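Local atomic coordinates of methionine gamma-lyase (Trichomonas vaginalis, PDB entry 1PFF), a protein that belongs to the Cys/Met metabolism family of pyridoxal phosphate-dependent enzymes and assembles from four chains. Residues Pro73-Ile76 / Glu77-Lys81; Asp322-Gln325 / Ala326-Val330. All blocks are in the same frame, centred on the assembly; numbering follows the deposited sequence.

Contact 1 of 2, residues Pro73-Ile76 / Glu77-Lys81; sequences PGNI and EKHLK
K78 N reaches back to G74 O at 3.0 Å, the bond that closes the first turn of this short helix. The same carbonyl has a second donor: a water, 2.9 Å from G74 O, which also donates to E77 OE2 and so ties the carboxylate to the start of the turn. One residue on, H79 N lies 3.0 Å from I76 O, well above the plane of that carbonyl, a tighter return than the i to i+4 bond at G74. Among the side chains, K78 NZ donates to N75 OD1 at 3.2 Å, coming from above the amide plane (44° out of it). The lysine gets there by folding back, its chain bent at chi2 and chi3. The other end of the amide is held too: the bond from N75 ND2 to D69 O helps to set how the amide is turned. This single turn, 75-78, is the link between strands 64-68 and 84-90 of the seven-stranded mixed sheet of the large domain, as in PLP-dependent enzymes of fold type I. N75 and H79 run side by side in the same direction, amide and imidazole planes 64° apart, and both touch I68 of strand 64-68. E77 sends its CG back over G74 O, at 3.2 Å, by taking chi1 56°, between the backbone N and the carbonyl carbon; its OE1 then makes a salt bridge with K111. Farther along, L80 CG lies 3.6 Å from I76 O, while its side chain packs on I41, K111, Q112 and I115.

Contact 2 of 2, residues Asp322-Gln325 / Ala326-Val330; sequences DLKQ and ALDLV
L323 and L327, D322 and A326, K324 and D328 meet one turn apart near the end of helix 316-328, the last helix of the chain, in the smaller C-terminal domain expected of a fold type I PLP-dependent enzyme. Three successive i to i+4 backbone bonds join them: A326 N to D322 O, L327 N to L323 O at 2.8 Å, and D328 N to K324 O. The middle one is the straightest, with an N-H...O angle of 168°. Beyond them the regular pattern gives way to shorter returns, among them V330 N to L327 O at 3.0 Å.

Apolar contact falls on the inward side. L323 CB stands 4.1 Å from L327 CD1, and the pair continues into helix 183-216, L323 against V210 and F213, L327 against L214. A326 and L327 also touch V261 of helix 255-263. D322, likewise buried, turns its carboxylate to the backbone instead: OD2 accepts from the N-H groups of H266 and V268, which pins the helix to the segment leading into strand 269-270.

Charge pairing lies on the side toward solvent. K324 starts out extended and then bends sharply at its last torsion (chi4 3°), which swings NZ round to D328. The salt bridge is long, K324 NZ to D328 OD2 being 3.8 Å, and a water supplements it: K324 NZ donates to that water at 2.6 Å, and the water in turn gives a weak bond to D328 OD1.

From the N terminus the chain first passes through contact 1, 73-81, where one short turn of helix links strand 64-68, outermost in this chain's seven-stranded sheet, to strand 84-90 inside it. Contact 2, 322-330, comes some 240 residues later, on the last helix, which follows strand 306-310 of the five-stranded sheet and packs on helices 183-216 and 255-263. Each contact is local and closes only its own helical turns, so they stand in series, neither nested nor crossed. Their centres are 44 Å apart and their nearest atoms about 32 Å, without touching: each belongs to the surroundings of a different sheet.

Contact 1 of 2, residues Pro73-Ile76 / Glu77-Lys81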
loop_
_atom_site.group_PDB
_atom_site.type_symbol
_atom_site.label_atom_id
_atom_site.label_comp_id
_atom_site.label_asym_id
_atom_site.label_seq_id
_atom_site.Cartn_x
_atom_site.Cartn_y
_atom_site.Cartn_z
ATOM N N PRO A 73 -16.733 -24.954 -37.990
ATOM C CA PRO A 73 -17.954 -24.222 -38.352
ATOM C C PRO A 73 -19.215 -25.025 -38.004
ATOM O O PRO A 73 -19.245 -26.231 -38.223
ATOM C CB PRO A 73 -17.811 -24.029 -39.859
ATOM C CG PRO A 73 -16.301 -24.066 -40.087
ATOM C CD PRO A 73 -15.824 -25.120 -39.143
ATOM N N GLY A 74 -20.212 -24.365 -37.421
ATOM C CA GLY A 74 -21.479 -25.011 -37.074
ATOM C C GLY A 74 -21.491 -25.793 -35.771
ATOM O O GLY A 74 -22.546 -26.254 -35.326
ATOM N N ASN A 75 -20.327 -25.936 -35.138
ATOM C CA ASN A 75 -20.216 -26.790 -33.953
ATOM C C ASN A 75 -20.991 -26.303 -32.729
ATOM O O ASN A 75 -21.525 -27.116 -31.971
ATOM C CB ASN A 75 -18.753 -27.063 -33.587
ATOM C CG ASN A 75 -18.538 -28.476 -33.064
ATOM O OD1 ASN A 75 -19.465 -29.286 -33.032
ATOM N ND2 ASN A 75 -17.322 -28.770 -32.637
ATOM N N ILE A 76 -21.058 -24.985 -32.544
ATOM C CA ILE A 76 -21.822 -24.407 -31.443
ATOM C C ILE A 76 -23.319 -24.642 -31.635
ATOM O O ILE A 76 -23.978 -25.148 -30.730
ATOM C CB ILE A 76 -21.509 -22.889 -31.272
ATOM C CG1 ILE A 76 -20.062 -22.693 -30.807
ATOM C CG2 ILE A 76 -22.478 -22.225 -30.274
ATOM C CD1 ILE A 76 -19.538 -21.289 -31.042
ATOM N N GLU A 77 -23.850 -24.291 -32.807
ATOM C CA GLU A 77 -25.301 -24.392 -33.020
ATOM C C GLU A 77 -25.736 -25.850 -32.950
ATOM O O GLU A 77 -26.816 -26.162 -32.458
ATOM C CB GLU A 77 -25.750 -23.712 -34.323
ATOM C CG GLU A 77 -25.056 -24.210 -35.583
ATOM C CD GLU A 77 -25.290 -23.315 -36.793
ATOM O OE1 GLU A 77 -25.664 -22.133 -36.640
ATOM O OE2 GLU A 77 -25.081 -23.797 -37.912
ATOM N N LYS A 78 -24.857 -26.730 -33.422
ATOM C CA LYS A 78 -25.066 -28.173 -33.379
ATOM C C LYS A 78 -25.260 -28.702 -31.959
ATOM O O LYS A 78 -25.987 -29.670 -31.762
ATOM C CB LYS A 78 -23.892 -28.899 -34.046
ATOM C CG LYS A 78 -24.167 -30.357 -34.381
ATOM C CD LYS A 78 -22.935 -31.234 -34.211
ATOM C CE LYS A 78 -21.895 -30.914 -35.266
ATOM N NZ LYS A 78 -20.600 -31.579 -34.976
ATOM N N HIS A 79 -24.621 -28.068 -30.974
ATOM C CA HIS A 79 -24.654 -28.566 -29.598
ATOM C C HIS A 79 -25.693 -27.902 -28.698
ATOM O O HIS A 79 -25.730 -28.167 -27.500
ATOM C CB HIS A 79 -23.258 -28.486 -28.963
ATOM C CG HIS A 79 -22.323 -29.541 -29.461
ATOM N ND1 HIS A 79 -22.174 -30.761 -28.830
ATOM C CD2 HIS A 79 -21.509 -29.573 -30.543
ATOM C CE1 HIS A 79 -21.297 -31.490 -29.497
ATOM N NE2 HIS A 79 -20.879 -30.793 -30.539
ATOM N N LEU A 80 -26.534 -27.053 -29.283
ATOM C CA LEU A 80 -27.568 -26.343 -28.532
ATOM C C LEU A 80 -28.636 -27.318 -28.062
ATOM O O LEU A 80 -29.042 -28.203 -28.814
ATOM C CB LEU A 80 -28.198 -25.231 -29.385
ATOM C CG LEU A 80 -27.310 -24.043 -29.775
ATOM C CD1 LEU A 80 -28.032 -23.133 -30.755
ATOM C CD2 LEU A 80 -26.794 -23.237 -28.558
ATOM N N LYS A 81 -29.058 -27.162 -26.808
ATOM C CA LYS A 81 -30.100 -27.986 -26.191
ATOM C C LYS A 81 -31.154 -27.060 -25.590
ATOM O O LYS A 81 -30.886 -25.874 -25.424
ATOM C CB LYS A 81 -29.491 -28.870 -25.091
ATOM C CG LYS A 81 -28.528 -29.930 -25.611
ATOM C CD LYS A 81 -28.496 -31.152 -24.695
ATOM C CE LYS A 81 -27.351 -31.080 -23.713
ATOM N NZ LYS A 81 -27.237 -32.337 -22.912
HETATM O O HOH W 1 -24.359 -26.855 -37.490
#

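Contact 2 of 2, residues Asp322-Gln325 / Ala326-Val330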
loop_
_atom_site.group_PDB
_atom_site.type_symbol
_atom_site.label_atom_id
_atom_site.label_comp_id
_atom_site.label_asym_id
_atom_site.label_seq_id
_atom_site.Cartn_x
_atom_site.Cartn_y
_atom_site.Cartn_z
ATOM N N ASP A 322 18.722 -13.680 -28.066
ATOM C CA ASP A 322 18.645 -14.683 -27.001
ATOM C C ASP A 322 18.148 -16.028 -27.528
ATOM O O ASP A 322 18.758 -17.075 -27.279
ATOM C CB ASP A 322 17.712 -14.172 -25.900
ATOM C CG ASP A 322 17.770 -14.998 -24.623
ATOM O OD1 ASP A 322 18.762 -15.708 -24.386
ATOM O OD2 ASP A 322 16.852 -14.980 -23.776
ATOM N N LEU A 323 17.039 -15.991 -28.263
ATOM C CA LEU A 323 16.422 -17.210 -28.764
ATOM C C LEU A 323 17.282 -17.888 -29.826
ATOM O O LEU A 323 17.382 -19.114 -29.851
ATOM C CB LEU A 323 15.020 -16.919 -29.308
ATOM C CG LEU A 323 13.968 -16.500 -28.277
ATOM C CD1 LEU A 323 12.737 -15.965 -28.987
ATOM C CD2 LEU A 323 13.584 -17.649 -27.338
ATOM N N LYS A 324 17.904 -17.085 -30.687
ATOM C CA LYS A 324 18.750 -17.599 -31.759
ATOM C C LYS A 324 19.919 -18.412 -31.203
ATOM O O LYS A 324 20.198 -19.505 -31.686
ATOM C CB LYS A 324 19.266 -16.453 -32.636
ATOM C CG LYS A 324 19.913 -16.909 -33.933
ATOM C CD LYS A 324 20.794 -15.824 -34.529
ATOM C CE LYS A 324 21.184 -16.145 -35.967
ATOM N NZ LYS A 324 20.563 -17.410 -36.480
ATOM N N GLN A 325 20.580 -17.870 -30.182
ATOM C CA GLN A 325 21.677 -18.550 -29.504
ATOM C C GLN A 325 21.227 -19.886 -28.896
ATOM O O GLN A 325 21.917 -20.907 -29.037
ATOM C CB GLN A 325 22.284 -17.626 -28.439
ATOM C CG GLN A 325 23.430 -18.241 -27.639
ATOM C CD GLN A 325 22.945 -19.073 -26.447
ATOM O OE1 GLN A 325 21.952 -18.729 -25.804
ATOM N NE2 GLN A 325 23.644 -20.157 -26.160
ATOM N N ALA A 326 20.070 -19.871 -28.236
ATOM C CA ALA A 326 19.507 -21.065 -27.602
ATOM C C ALA A 326 19.106 -22.138 -28.620
ATOM O O ALA A 326 19.458 -23.315 -28.477
ATOM C CB ALA A 326 18.312 -20.680 -26.730
ATOM N N LEU A 327 18.371 -21.717 -29.647
ATOM C CA LEU A 327 17.882 -22.623 -30.679
ATOM C C LEU A 327 19.000 -23.210 -31.539
ATOM O O LEU A 327 18.923 -24.376 -31.916
ATOM C CB LEU A 327 16.833 -21.926 -31.551
ATOM C CG LEU A 327 15.536 -21.594 -30.805
ATOM C CD1 LEU A 327 14.816 -20.440 -31.474
ATOM C CD2 LEU A 327 14.624 -22.819 -30.664
ATOM N N ASP A 328 20.034 -22.416 -31.833
ATOM C CA ASP A 328 21.181 -22.898 -32.622
ATOM C C ASP A 328 21.873 -24.108 -31.986
ATOM O O ASP A 328 22.455 -24.922 -32.687
ATOM C CB ASP A 328 22.220 -21.791 -32.853
ATOM C CG ASP A 328 21.809 -20.794 -33.935
ATOM O OD1 ASP A 328 20.827 -21.038 -34.670
ATOM O OD2 ASP A 328 22.424 -19.729 -34.126
ATOM N N LEU A 329 21.804 -24.217 -30.661
ATOM C CA LEU A 329 22.447 -25.314 -29.935
ATOM C C LEU A 329 21.755 -26.656 -30.140
ATOM O O LEU A 329 22.340 -27.713 -29.902
ATOM C CB LEU A 329 22.503 -25.003 -28.443
ATOM C CG LEU A 329 23.452 -23.899 -27.973
ATOM C CD1 LEU A 329 23.280 -23.702 -26.484
ATOM C CD2 LEU A 329 24.913 -24.191 -28.309
ATOM N N VAL A 330 20.507 -26.604 -30.583
ATOM C CA VAL A 330 19.683 -27.796 -30.716
ATOM C C VAL A 330 19.611 -28.235 -32.189
ATOM O O VAL A 330 18.921 -29.197 -32.550
ATOM C CB VAL A 330 18.319 -27.562 -29.987
ATOM C CG1 VAL A 330 17.111 -27.625 -30.911
ATOM C CG2 VAL A 330 18.201 -28.480 -28.780
HETATM O O HOH W 2 20.971 -19.632 -37.773
#